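Local atomic coordinates of translation initiation factor eIF2B, subunit delta (Archaeoglobus fulgidus, PDB entry 1T5O), a protein that probably catalyses the interconversion of 5-methylthioribose 1-phosphate and 5-methylthioribulose 1-phosphate, an isomerisation in methionine biosynthesis. Residues A[6-11]-A[54-59]; A[12-17]-A[25-30]; A[231-236]-A[261-266]; A[245-250]-A[308-313]. All blocks are in the same frame, centred on the assembly; numbering follows the deposited sequence.

Interaction 1: A[6-11]-A[54-59]; sequences IFWDDG and GAYGIA
The phenol oxygen of Y56 is held by two waters that tie it to the backbone of I6 and W8, and no direct hydrogen bond joins the two segments. Water 1 lies 2.8 Å from Y56 OH, at the edge of the ring and in its plane, and donates to I6 O, also at 2.8 Å. Water 2 sits 3.2 Å from Y56 OH and accepts a weak bond from W8 N. The motif is a helix packed on a sheet: helix 47-61 lies beside strand 6-8, the outermost strand within this chain of a three-stranded antiparallel sheet, with the short axes 30° apart. Y56 CG stands anti to its own carbonyl carbon (chi1 -77°), and from there the ring reaches across to the strand, where F7 C lies over one of its faces. I6 and W8 come obliquely to the CD2 and CD1 sides of the ring, from the same side of its plane, each running roughly antiparallel to the Y56 side chain. I6 CG1 meets Y56 CD2 at 4.0 Å. With its CG anti to the backbone N (chi1 -167°), W8 lays the benzo edge of the indole beside the Y56 ring; W8 CE3 approaches Y56 CD1 to 3.9 Å. One turn on, W8 CZ3 reaches A59 CB at 4.2 Å. In the turn that follows the strand, G11 N rests 3.3 Å above the W8 ring plane, displaced toward its rim.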
loop_
_atom_site.group_PDB
_atom_site.type_symbol
_atom_site.label_atom_id
_atom_site.label_comp_id
_atom_site.label_asym_id
_atom_site.label_seq_id
_atom_site.Cartn_x
_atom_site.Cartn_y
_atom_site.Cartn_z
ATOM N N ILE A 6 12.044 -21.183 -15.191
ATOM C CA ILE A 6 11.846 -21.494 -16.602
ATOM C C ILE A 6 13.027 -22.389 -16.979
ATOM O O ILE A 6 14.180 -22.098 -16.619
ATOM C CB ILE A 6 11.817 -20.208 -17.473
ATOM C CG1 ILE A 6 11.692 -20.582 -18.948
ATOM C CG2 ILE A 6 13.088 -19.374 -17.259
ATOM C CD1 ILE A 6 11.535 -19.372 -19.845
ATOM N N PHE A 7 12.741 -23.495 -17.670
ATOM C CA PHE A 7 13.791 -24.434 -18.047
ATOM C C PHE A 7 13.408 -25.345 -19.226
ATOM O O PHE A 7 12.294 -25.293 -19.744
ATOM C CB PHE A 7 14.148 -25.295 -16.829
ATOM C CG PHE A 7 12.950 -25.947 -16.189
ATOM C CD1 PHE A 7 12.085 -25.204 -15.384
ATOM C CD2 PHE A 7 12.662 -27.286 -16.421
ATOM C CE1 PHE A 7 10.955 -25.782 -14.821
ATOM C CE2 PHE A 7 11.534 -27.877 -15.864
ATOM C CZ PHE A 7 10.679 -27.124 -15.061
ATOM N N TRP A 8 14.351 -26.176 -19.649
ATOM C CA TRP A 8 14.096 -27.101 -20.746
ATOM C C TRP A 8 14.141 -28.526 -20.218
ATOM O O TRP A 8 15.109 -28.941 -19.587
ATOM C CB TRP A 8 15.129 -26.939 -21.854
ATOM C CG TRP A 8 14.719 -27.636 -23.119
ATOM C CD1 TRP A 8 14.914 -28.960 -23.447
ATOM C CD2 TRP A 8 14.009 -27.051 -24.216
ATOM N NE1 TRP A 8 14.365 -29.223 -24.685
ATOM C CE2 TRP A 8 13.804 -28.068 -25.179
ATOM C CE3 TRP A 8 13.522 -25.758 -24.479
ATOM C CZ2 TRP A 8 13.138 -27.833 -26.387
ATOM C CZ3 TRP A 8 12.857 -25.526 -25.681
ATOM C CH2 TRP A 8 12.671 -26.564 -26.621
ATOM N N ASP A 9 13.071 -29.258 -20.466
ATOM C CA ASP A 9 12.942 -30.639 -20.027
ATOM C C ASP A 9 11.959 -31.212 -21.026
ATOM O O ASP A 9 10.749 -31.240 -20.777
ATOM C CB ASP A 9 12.340 -30.693 -18.631
ATOM C CG ASP A 9 13.209 -31.440 -17.654
ATOM O OD1 ASP A 9 14.399 -31.065 -17.506
ATOM O OD2 ASP A 9 12.699 -32.396 -17.024
ATOM N N ASP A 10 12.489 -31.648 -22.162
ATOM C CA ASP A 10 11.665 -32.177 -23.243
ATOM C C ASP A 10 10.684 -31.079 -23.618
ATOM O O ASP A 10 9.481 -31.306 -23.728
ATOM C CB ASP A 10 10.908 -33.434 -22.807
ATOM C CG ASP A 10 11.836 -34.559 -22.384
ATOM O OD1 ASP A 10 12.972 -34.637 -22.908
ATOM O OD2 ASP A 10 11.419 -35.376 -21.532
ATOM N N GLY A 11 11.214 -29.872 -23.795
ATOM C CA GLY A 11 10.372 -28.752 -24.146
ATOM C C GLY A 11 10.484 -27.647 -23.122
ATOM O O GLY A 11 10.964 -27.871 -22.006
ATOM N N GLY A 54 13.453 -15.484 -24.013
ATOM C CA GLY A 54 13.810 -15.108 -25.368
ATOM C C GLY A 54 14.653 -16.176 -26.052
ATOM O O GLY A 54 14.375 -16.547 -27.191
ATOM N N ALA A 55 15.678 -16.669 -25.357
ATOM C CA ALA A 55 16.570 -17.700 -25.904
ATOM C C ALA A 55 15.881 -19.045 -26.095
ATOM O O ALA A 55 16.043 -19.682 -27.130
ATOM C CB ALA A 55 17.798 -17.871 -25.006
ATOM N N TYR A 56 15.130 -19.496 -25.095
ATOM C CA TYR A 56 14.440 -20.775 -25.236
ATOM C C TYR A 56 13.393 -20.625 -26.328
ATOM O O TYR A 56 13.017 -21.606 -26.972
ATOM C CB TYR A 56 13.759 -21.191 -23.932
ATOM C CG TYR A 56 14.710 -21.738 -22.889
ATOM C CD1 TYR A 56 15.611 -22.761 -23.202
ATOM C CD2 TYR A 56 14.672 -21.277 -21.580
ATOM C CE1 TYR A 56 16.450 -23.312 -22.220
ATOM C CE2 TYR A 56 15.493 -21.816 -20.593
ATOM C CZ TYR A 56 16.376 -22.827 -20.912
ATOM O OH TYR A 56 17.180 -23.352 -19.927
ATOM N N GLY A 57 12.928 -19.388 -26.525
ATOM C CA GLY A 57 11.931 -19.128 -27.548
ATOM C C GLY A 57 12.447 -19.557 -28.910
ATOM O O GLY A 57 11.727 -20.200 -29.673
ATOM N N ILE A 58 13.698 -19.196 -29.204
ATOM C CA ILE A 58 14.356 -19.532 -30.468
ATOM C C ILE A 58 14.567 -21.045 -30.572
ATOM O O ILE A 58 14.395 -21.622 -31.644
ATOM C CB ILE A 58 15.734 -18.798 -30.588
ATOM C CG1 ILE A 58 15.527 -17.275 -30.545
ATOM C CG2 ILE A 58 16.482 -19.245 -31.847
ATOM C CD1 ILE A 58 14.509 -16.714 -31.561
ATOM N N ALA A 59 14.947 -21.689 -29.464
ATOM C CA ALA A 59 15.141 -23.139 -29.472
ATOM C C ALA A 59 13.778 -23.775 -29.735
ATOM O O ALA A 59 13.652 -24.776 -30.449
ATOM C CB ALA A 59 15.691 -23.612 -28.140
HETATM O O HOH W 1 16.809 -22.827 -17.186
HETATM O O HOH W 2 17.622 -26.314 -18.813
#

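Interaction 2: A[12-17]-A[25-30]; sequences LKLIDQ and EVIECR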
loop_
_atom_site.group_PDB
_atom_site.type_symbol
_atom_site.label_atom_id
_atom_site.label_comp_id
_atom_site.label_asym_id
_atom_site.label_seq_id
_atom_site.Cartn_x
_atom_site.Cartn_y
_atom_site.Cartn_z
ATOM N N LEU A 12 10.028 -26.457 -23.507
ATOM C CA LEU A 12 10.077 -25.286 -22.640
ATOM C C LEU A 12 9.079 -25.370 -21.489
ATOM O O LEU A 12 7.867 -25.412 -21.713
ATOM C CB LEU A 12 9.796 -24.027 -23.459
ATOM C CG LEU A 12 10.335 -22.692 -22.936
ATOM C CD1 LEU A 12 10.002 -21.581 -23.944
ATOM C CD2 LEU A 12 9.743 -22.387 -21.560
ATOM N N LYS A 13 9.585 -25.380 -20.265
ATOM C CA LYS A 13 8.715 -25.435 -19.090
ATOM C C LYS A 13 8.881 -24.151 -18.268
ATOM O O LYS A 13 10.000 -23.638 -18.146
ATOM C CB LYS A 13 9.069 -26.634 -18.215
ATOM C CG LYS A 13 9.132 -27.980 -18.936
ATOM C CD LYS A 13 7.754 -28.472 -19.379
ATOM C CE LYS A 13 7.846 -29.895 -19.962
ATOM N NZ LYS A 13 8.409 -30.859 -18.952
ATOM N N LEU A 14 7.772 -23.640 -17.721
ATOM C CA LEU A 14 7.775 -22.430 -16.881
ATOM C C LEU A 14 6.870 -22.624 -15.677
ATOM O O LEU A 14 5.836 -23.293 -15.764
ATOM C CB LEU A 14 7.170 -21.207 -17.577
ATOM C CG LEU A 14 7.171 -20.811 -19.044
ATOM C CD1 LEU A 14 6.067 -19.798 -19.240
ATOM C CD2 LEU A 14 8.503 -20.227 -19.444
ATOM N N ILE A 15 7.243 -22.007 -14.565
ATOM C CA ILE A 15 6.405 -22.038 -13.380
ATOM C C ILE A 15 5.351 -20.991 -13.743
ATOM O O ILE A 15 5.696 -19.871 -14.131
ATOM C CB ILE A 15 7.171 -21.558 -12.126
ATOM C CG1 ILE A 15 8.027 -22.687 -11.564
ATOM C CG2 ILE A 15 6.188 -21.052 -11.074
ATOM C CD1 ILE A 15 8.962 -22.240 -10.448
ATOM N N ASP A 16 4.077 -21.342 -13.627
ATOM C CA ASP A 16 3.000 -20.400 -13.967
ATOM C C ASP A 16 2.763 -19.466 -12.773
ATOM O O ASP A 16 1.929 -19.745 -11.912
ATOM C CB ASP A 16 1.701 -21.157 -14.273
ATOM C CG ASP A 16 0.648 -20.278 -14.918
ATOM O OD1 ASP A 16 0.799 -19.039 -14.901
ATOM O OD2 ASP A 16 -0.341 -20.827 -15.445
ATOM N N GLN A 17 3.478 -18.346 -12.742
ATOM C CA GLN A 17 3.365 -17.408 -11.632
ATOM C C GLN A 17 1.979 -16.815 -11.413
ATOM O O GLN A 17 1.636 -16.454 -10.299
ATOM C CB GLN A 17 4.432 -16.308 -11.766
ATOM C CG GLN A 17 5.824 -16.813 -11.398
ATOM C CD GLN A 17 6.909 -15.768 -11.575
ATOM O OE1 GLN A 17 6.822 -14.674 -11.019
ATOM N NE2 GLN A 17 7.943 -16.101 -12.346
ATOM N N GLU A 25 2.138 -24.494 -10.330
ATOM C CA GLU A 25 1.807 -25.149 -11.577
ATOM C C GLU A 25 2.886 -24.948 -12.624
ATOM O O GLU A 25 3.254 -23.810 -12.923
ATOM C CB GLU A 25 0.518 -24.573 -12.152
ATOM C CG GLU A 25 -0.737 -25.282 -11.773
ATOM C CD GLU A 25 -1.861 -24.937 -12.732
ATOM O OE1 GLU A 25 -1.643 -25.056 -13.959
ATOM O OE2 GLU A 25 -2.955 -24.552 -12.270
ATOM N N VAL A 26 3.380 -26.045 -13.193
ATOM C CA VAL A 26 4.381 -25.949 -14.241
ATOM C C VAL A 26 3.655 -26.081 -15.579
ATOM O O VAL A 26 2.949 -27.067 -15.817
ATOM C CB VAL A 26 5.448 -27.073 -14.127
ATOM C CG1 VAL A 26 6.350 -27.071 -15.368
ATOM C CG2 VAL A 26 6.288 -26.877 -12.852
ATOM N N ILE A 27 3.795 -25.084 -16.443
ATOM C CA ILE A 27 3.155 -25.172 -17.744
ATOM C C ILE A 27 4.182 -25.436 -18.843
ATOM O O ILE A 27 5.391 -25.228 -18.676
ATOM C CB ILE A 27 2.358 -23.905 -18.094
ATOM C CG1 ILE A 27 3.259 -22.674 -18.013
ATOM C CG2 ILE A 27 1.160 -23.788 -17.170
ATOM C CD1 ILE A 27 2.530 -21.362 -18.250
ATOM N N GLU A 28 3.671 -25.912 -19.966
ATOM C CA GLU A 28 4.488 -26.241 -21.120
ATOM C C GLU A 28 4.187 -25.313 -22.288
ATOM O O GLU A 28 3.028 -25.122 -22.658
ATOM C CB GLU A 28 4.195 -27.688 -21.528
ATOM C CG GLU A 28 4.608 -28.057 -22.936
ATOM C CD GLU A 28 6.056 -28.459 -23.023
ATOM O OE1 GLU A 28 6.918 -27.652 -22.608
ATOM O OE2 GLU A 28 6.330 -29.583 -23.503
ATOM N N CYS A 29 5.229 -24.708 -22.843
ATOM C CA CYS A 29 5.056 -23.862 -24.009
ATOM C C CYS A 29 5.528 -24.735 -25.155
ATOM O O CYS A 29 6.702 -25.097 -25.223
ATOM C CB CYS A 29 5.916 -22.602 -23.930
ATOM S SG CYS A 29 5.240 -21.291 -22.894
ATOM N N ARG A 30 4.610 -25.104 -26.040
ATOM C CA ARG A 30 4.966 -25.942 -27.178
ATOM C C ARG A 30 5.052 -25.121 -28.458
ATOM O O ARG A 30 5.414 -25.648 -29.509
ATOM C CB ARG A 30 3.981 -27.116 -27.319
ATOM C CG ARG A 30 2.590 -26.838 -26.778
ATOM C CD ARG A 30 1.838 -28.119 -26.411
ATOM N NE ARG A 30 0.561 -27.813 -25.759
ATOM C CZ ARG A 30 0.442 -27.251 -24.555
ATOM N NH1 ARG A 30 1.525 -26.932 -23.850
ATOM N NH2 ARG A 30 -0.764 -26.993 -24.057
HETATM O O HOH W 3 2.351 -21.836 -10.107
#
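Strands 12-15 and 26-29 form an antiparallel hairpin whose segment axes run at 146°, with L14 and I27 as a hydrogen-bonded pair between the non-hydrogen-bonded pairs K13-E28 and I15-V26. L14 N gives to I27 O at 3.0 Å and I27 N returns to L14 O at 2.8 Å. Past the strand ends, D16 N donates almost straight to E25 O (2.7 Å, 171° at the hydrogen), and D16 is the centre of an inverse gamma turn. On the face of L12, L14, I27 and C29, which helices 32-40 and 47-61 cover in part, I27 does the bridging. Its CG1 sits between the backbone N and the carbonyl carbon (chi1 56°), which sets CD1 4.0 Å from L14 CD1 and equally near D16 CG, while CG2 lies 3.7 Å from D16 OD2. D16 OD1 is hydrogen-bonded to T18 OG1. An alanine at I27 removes CG1, CG2 and CD1, and would probably open a gap between L14 CD1 and the D16 side chain. The other face carries K13, I15, V26 and E28: K13 CD passes 3.4 Å from E28 OE1, yet K13 NZ stays 5.1 Å from that oxygen and bonds D9 O instead. Chemically, then, the hairpin rests on backbone bonds and on the apolar packing of L12, L14, I27 and C29, with a mixed face opposite where K13 and E28 form no direct ion pair.

Interaction 3: A[231-236]-A[261-266]; sequences VGADRI and FYVAAP
V231 and its neighbour strand meet first through the backbone. V231 N donates to Y262 O at 2.9 Å, and A264 N donates to V231 O at 2.8 Å, so that V231 straddles V263 as its parallel bridge partner. Two CA-H...O contacts add to this: V263 CA lies 3.3 Å from V231 O, and G232 CA approaches A264 O. Where direct bonding stops, water 4 takes over, accepting from A233 N and donating to A264 O at 2.8 Å. The apolar contacts fall into two groups. With V231 CG1 anti to the carbonyl carbon (chi1 -64°), CG2 falls between the backbone N and the carbonyl carbon, touches V263 CG2 and meets F261 CZ obliquely at 3.8 Å. Further along, A233 CB presses on V263 CG1 at 3.6 Å, and I236 CD1 reaches A265 CB at 3.9 Å. Beyond A233, D234 and R235 both face F242 in a classic beta bulge. The pattern belongs to a Rossmann-like, largely parallel sheet: a beta-alpha-beta crossover through helix 247-256, with strands 235-237 and 240-244 inserted before the helix, links strands 228-231 and 261-264, and D234, the likely proton donor, follows the C-terminal end of the first strand, where active sites of such folds commonly lie.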
loop_
_atom_site.group_PDB
_atom_site.type_symbol
_atom_site.label_atom_id
_atom_site.label_comp_id
_atom_site.label_asym_id
_atom_site.label_seq_id
_atom_site.Cartn_x
_atom_site.Cartn_y
_atom_site.Cartn_z
ATOM N N VAL A 231 17.003 -4.778 -1.685
ATOM C CA VAL A 231 16.046 -4.775 -2.781
ATOM C C VAL A 231 16.796 -5.053 -4.079
ATOM O O VAL A 231 18.036 -5.079 -4.118
ATOM C CB VAL A 231 15.309 -3.406 -2.923
ATOM C CG1 VAL A 231 14.472 -3.134 -1.665
ATOM C CG2 VAL A 231 16.317 -2.283 -3.184
ATOM N N GLY A 232 16.046 -5.300 -5.141
ATOM C CA GLY A 232 16.690 -5.531 -6.421
ATOM C C GLY A 232 16.644 -4.208 -7.179
ATOM O O GLY A 232 16.386 -3.149 -6.578
ATOM N N ALA A 233 16.881 -4.263 -8.486
ATOM C CA ALA A 233 16.860 -3.063 -9.319
ATOM C C ALA A 233 16.404 -3.386 -10.728
ATOM O O ALA A 233 16.677 -4.465 -11.249
ATOM C CB ALA A 233 18.229 -2.449 -9.400
ATOM N N ASP A 234 15.732 -2.435 -11.359
ATOM C CA ASP A 234 15.328 -2.649 -12.733
ATOM C C ASP A 234 16.348 -1.977 -13.626
ATOM O O ASP A 234 16.581 -2.406 -14.752
ATOM C CB ASP A 234 13.954 -2.064 -12.964
ATOM C CG ASP A 234 12.881 -2.903 -12.330
ATOM O OD1 ASP A 234 12.732 -4.082 -12.751
ATOM O OD2 ASP A 234 12.200 -2.402 -11.408
ATOM N N ARG A 235 16.967 -0.925 -13.107
ATOM C CA ARG A 235 17.948 -0.193 -13.884
ATOM C C ARG A 235 18.724 0.755 -12.997
ATOM O O ARG A 235 18.136 1.490 -12.200
ATOM C CB ARG A 235 17.252 0.612 -14.971
ATOM C CG ARG A 235 18.175 0.896 -16.115
ATOM C CD ARG A 235 18.218 2.342 -16.421
ATOM N NE ARG A 235 17.032 2.853 -17.093
ATOM C CZ ARG A 235 16.522 2.385 -18.234
ATOM N NH1 ARG A 235 17.071 1.347 -18.856
ATOM N NH2 ARG A 235 15.502 3.023 -18.811
ATOM N N ILE A 236 20.040 0.772 -13.161
ATOM C CA ILE A 236 20.866 1.645 -12.345
ATOM C C ILE A 236 21.629 2.632 -13.217
ATOM O O ILE A 236 22.432 2.230 -14.061
ATOM C CB ILE A 236 21.845 0.824 -11.493
ATOM C CG1 ILE A 236 21.035 -0.149 -10.593
ATOM C CG2 ILE A 236 22.734 1.794 -10.654
ATOM C CD1 ILE A 236 21.840 -1.120 -9.744
ATOM N N PHE A 261 20.852 0.094 3.494
ATOM C CA PHE A 261 19.951 -0.150 2.362
ATOM C C PHE A 261 20.800 -0.662 1.187
ATOM O O PHE A 261 21.644 0.052 0.636
ATOM C CB PHE A 261 19.220 1.158 1.994
ATOM C CG PHE A 261 18.176 0.998 0.916
ATOM C CD1 PHE A 261 16.831 0.799 1.248
ATOM C CD2 PHE A 261 18.531 1.105 -0.436
ATOM C CE1 PHE A 261 15.852 0.720 0.264
ATOM C CE2 PHE A 261 17.551 1.026 -1.436
ATOM C CZ PHE A 261 16.216 0.835 -1.089
ATOM N N TYR A 262 20.593 -1.917 0.828
ATOM C CA TYR A 262 21.368 -2.522 -0.248
ATOM C C TYR A 262 20.547 -2.801 -1.492
ATOM O O TYR A 262 19.367 -3.130 -1.402
ATOM C CB TYR A 262 21.987 -3.846 0.245
ATOM C CG TYR A 262 22.928 -3.661 1.405
ATOM C CD1 TYR A 262 24.077 -2.873 1.273
ATOM C CD2 TYR A 262 22.662 -4.264 2.650
ATOM C CE1 TYR A 262 24.931 -2.693 2.337
ATOM C CE2 TYR A 262 23.522 -4.084 3.743
ATOM C CZ TYR A 262 24.648 -3.305 3.577
ATOM O OH TYR A 262 25.517 -3.142 4.614
ATOM N N VAL A 263 21.181 -2.653 -2.650
ATOM C CA VAL A 263 20.523 -2.960 -3.912
ATOM C C VAL A 263 21.350 -4.085 -4.561
ATOM O O VAL A 263 22.554 -3.941 -4.801
ATOM C CB VAL A 263 20.486 -1.739 -4.879
ATOM C CG1 VAL A 263 19.922 -2.196 -6.200
ATOM C CG2 VAL A 263 19.612 -0.604 -4.291
ATOM N N ALA A 264 20.710 -5.212 -4.813
ATOM C CA ALA A 264 21.411 -6.339 -5.420
ATOM C C ALA A 264 21.073 -6.361 -6.912
ATOM O O ALA A 264 19.904 -6.483 -7.280
ATOM C CB ALA A 264 20.959 -7.663 -4.743
ATOM N N ALA A 265 22.081 -6.231 -7.771
ATOM C CA ALA A 265 21.821 -6.268 -9.224
ATOM C C ALA A 265 23.081 -6.578 -9.980
ATOM O O ALA A 265 24.138 -6.079 -9.631
ATOM C CB ALA A 265 21.267 -4.936 -9.717
ATOM N N PRO A 266 22.974 -7.374 -11.060
ATOM C CA PRO A 266 24.151 -7.724 -11.858
ATOM C C PRO A 266 24.607 -6.574 -12.733
ATOM O O PRO A 266 23.884 -5.604 -12.937
ATOM C CB PRO A 266 23.679 -8.927 -12.680
ATOM C CG PRO A 266 22.260 -8.589 -12.959
ATOM C CD PRO A 266 21.756 -8.000 -11.616
HETATM O O HOH W 4 18.071 -6.946 -9.365
#

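Interaction 4: A[245-250]-A[308-313]; sequences IGTYTV and AFDPTP
D310 reaches from strand 309-313 to G246 and Y248 at the start of helix 247-256, and its side chain can be traced outward atom by atom. CB lies between I245 CG2 and Y248 CB, 4.1 Å from each. CG, held between the backbone N and the carbonyl carbon (chi1 55°), packs 3.4 Å from Y248 CB. At the tip, OD1 accepts Y248 N at 3.0 Å on its syn side, the donor 35° out of the carboxylate plane. OD2 takes G246 N at 2.7 Å from well above that plane (50°), and has a second, weak bond from Y248 N. The carboxylate thus takes the N-H of the N-cap residue, G246, and that of Y248, the second residue of the helix. Around it, I245 N bonds A308 O at 3.1 Å, and Y248 CD2 lies 3.6 Å from P313 CD. The active site is near: F309 lies beside D234, the probable proton donor, and T247 OG1 bonds K244 O and N243 ND2, N243 being a predicted substrate-binding residue. An alanine in place of D310 would probably leave the G246 and Y248 N-H groups without their acceptor. A buried carboxylate gripped by N-H groups at the positive end of a helix is likely to be stabilised as the anion.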
loop_
_atom_site.group_PDB
_atom_site.type_symbol
_atom_site.label_atom_id
_atom_site.label_comp_id
_atom_site.label_asym_id
_atom_site.label_seq_id
_atom_site.Cartn_x
_atom_site.Cartn_y
_atom_site.Cartn_z
ATOM N N ILE A 245 7.897 0.813 -8.039
ATOM C CA ILE A 245 7.465 1.974 -7.231
ATOM C C ILE A 245 7.322 1.613 -5.765
ATOM O O ILE A 245 6.769 0.572 -5.413
ATOM C CB ILE A 245 6.059 2.585 -7.558
ATOM C CG1 ILE A 245 5.428 1.832 -8.692
ATOM C CG2 ILE A 245 6.127 4.142 -7.647
ATOM C CD1 ILE A 245 4.725 0.659 -8.190
ATOM N N GLY A 246 7.791 2.516 -4.915
ATOM C CA GLY A 246 7.685 2.294 -3.484
ATOM C C GLY A 246 9.061 2.124 -2.896
ATOM O O GLY A 246 9.297 2.442 -1.730
ATOM N N THR A 247 9.979 1.627 -3.719
ATOM C CA THR A 247 11.347 1.402 -3.277
ATOM C C THR A 247 11.956 2.693 -2.717
ATOM O O THR A 247 12.576 2.675 -1.637
ATOM C CB THR A 247 12.233 0.871 -4.441
ATOM O OG1 THR A 247 11.684 -0.355 -4.926
ATOM C CG2 THR A 247 13.658 0.629 -3.961
ATOM N N TYR A 248 11.767 3.802 -3.423
ATOM C CA TYR A 248 12.318 5.083 -2.959
ATOM C C TYR A 248 11.774 5.423 -1.569
ATOM O O TYR A 248 12.535 5.844 -0.676
ATOM C CB TYR A 248 11.992 6.230 -3.949
ATOM C CG TYR A 248 12.262 7.607 -3.353
ATOM C CD1 TYR A 248 11.210 8.512 -3.109
ATOM C CD2 TYR A 248 13.552 7.971 -2.964
ATOM C CE1 TYR A 248 11.458 9.757 -2.485
ATOM C CE2 TYR A 248 13.808 9.196 -2.343
ATOM C CZ TYR A 248 12.749 10.085 -2.111
ATOM O OH TYR A 248 13.003 11.304 -1.527
ATOM N N THR A 249 10.471 5.234 -1.372
ATOM C CA THR A 249 9.873 5.507 -0.064
ATOM C C THR A 249 10.580 4.703 1.006
ATOM O O THR A 249 10.928 5.231 2.040
ATOM C CB THR A 249 8.369 5.136 -0.030
ATOM O OG1 THR A 249 7.687 5.925 -1.001
ATOM C CG2 THR A 249 7.745 5.441 1.363
ATOM N N VAL A 250 10.747 3.409 0.774
ATOM C CA VAL A 250 11.434 2.567 1.741
ATOM C C VAL A 250 12.837 3.122 2.003
ATOM O O VAL A 250 13.289 3.163 3.154
ATOM C CB VAL A 250 11.561 1.101 1.249
ATOM C CG1 VAL A 250 12.364 0.246 2.308
ATOM C CG2 VAL A 250 10.162 0.504 1.022
ATOM N N ALA A 308 5.157 3.042 -12.740
ATOM C CA ALA A 308 5.645 1.670 -12.576
ATOM C C ALA A 308 6.868 1.561 -11.672
ATOM O O ALA A 308 7.070 0.538 -11.016
ATOM C CB ALA A 308 5.964 1.045 -13.971
ATOM N N PHE A 309 7.684 2.605 -11.652
ATOM C CA PHE A 309 8.900 2.615 -10.848
ATOM C C PHE A 309 9.108 3.979 -10.236
ATOM O O PHE A 309 8.410 4.940 -10.566
ATOM C CB PHE A 309 10.150 2.400 -11.736
ATOM C CG PHE A 309 10.048 1.246 -12.700
ATOM C CD1 PHE A 309 9.653 1.458 -14.012
ATOM C CD2 PHE A 309 10.351 -0.046 -12.288
ATOM C CE1 PHE A 309 9.557 0.399 -14.907
ATOM C CE2 PHE A 309 10.261 -1.114 -13.167
ATOM C CZ PHE A 309 9.862 -0.896 -14.483
ATOM N N ASP A 310 10.105 4.058 -9.359
ATOM C CA ASP A 310 10.546 5.332 -8.833
ATOM C C ASP A 310 12.073 5.298 -8.787
ATOM O O ASP A 310 12.684 4.235 -8.863
ATOM C CB ASP A 310 9.940 5.711 -7.448
ATOM C CG ASP A 310 10.150 4.666 -6.335
ATOM O OD1 ASP A 310 11.125 3.881 -6.323
ATOM O OD2 ASP A 310 9.304 4.686 -5.409
ATOM N N PRO A 311 12.709 6.467 -8.738
ATOM C CA PRO A 311 14.167 6.532 -8.678
ATOM C C PRO A 311 14.617 6.733 -7.225
ATOM O O PRO A 311 14.105 7.598 -6.526
ATOM C CB PRO A 311 14.508 7.735 -9.550
ATOM C CG PRO A 311 13.244 8.644 -9.468
ATOM C CD PRO A 311 12.093 7.784 -9.005
ATOM N N THR A 312 15.534 5.898 -6.766
ATOM C CA THR A 312 16.076 6.026 -5.419
ATOM C C THR A 312 17.464 6.661 -5.626
ATOM O O THR A 312 18.310 6.084 -6.323
ATOM C CB THR A 312 16.255 4.627 -4.730
ATOM O OG1 THR A 312 14.974 4.050 -4.438
ATOM C CG2 THR A 312 17.050 4.760 -3.447
ATOM N N PRO A 313 17.712 7.853 -5.040
ATOM C CA PRO A 313 19.032 8.478 -5.215
ATOM C C PRO A 313 20.114 7.580 -4.613
ATOM O O PRO A 313 19.894 6.934 -3.573
ATOM C CB PRO A 313 18.890 9.814 -4.480
ATOM C CG PRO A 313 17.856 9.516 -3.393
ATOM C CD PRO A 313 16.865 8.624 -4.103
#

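Overall arrangement
From the N terminus, strand 6-8 leads into interaction 2, the 12-17/25-30 hairpin, a short loop nested inside the longer one that interaction 1 closes when helix 47-61 returns to 6-11. These two touch, since strands 6-8 and 12-15 are neighbours in one three-stranded sheet. Interactions 3 and 4 follow in series. They cross along the chain: 245-250 lies between 231-236 and 261-266, and 308-313 comes after both. They also touch, through F261 and V231 with T247, tying the largely parallel sheet to helix 247-256 and the small sheet carrying 309-313. Centres of interactions 1 and 4 are about 33 Å apart, on opposite sides of the chain's centre.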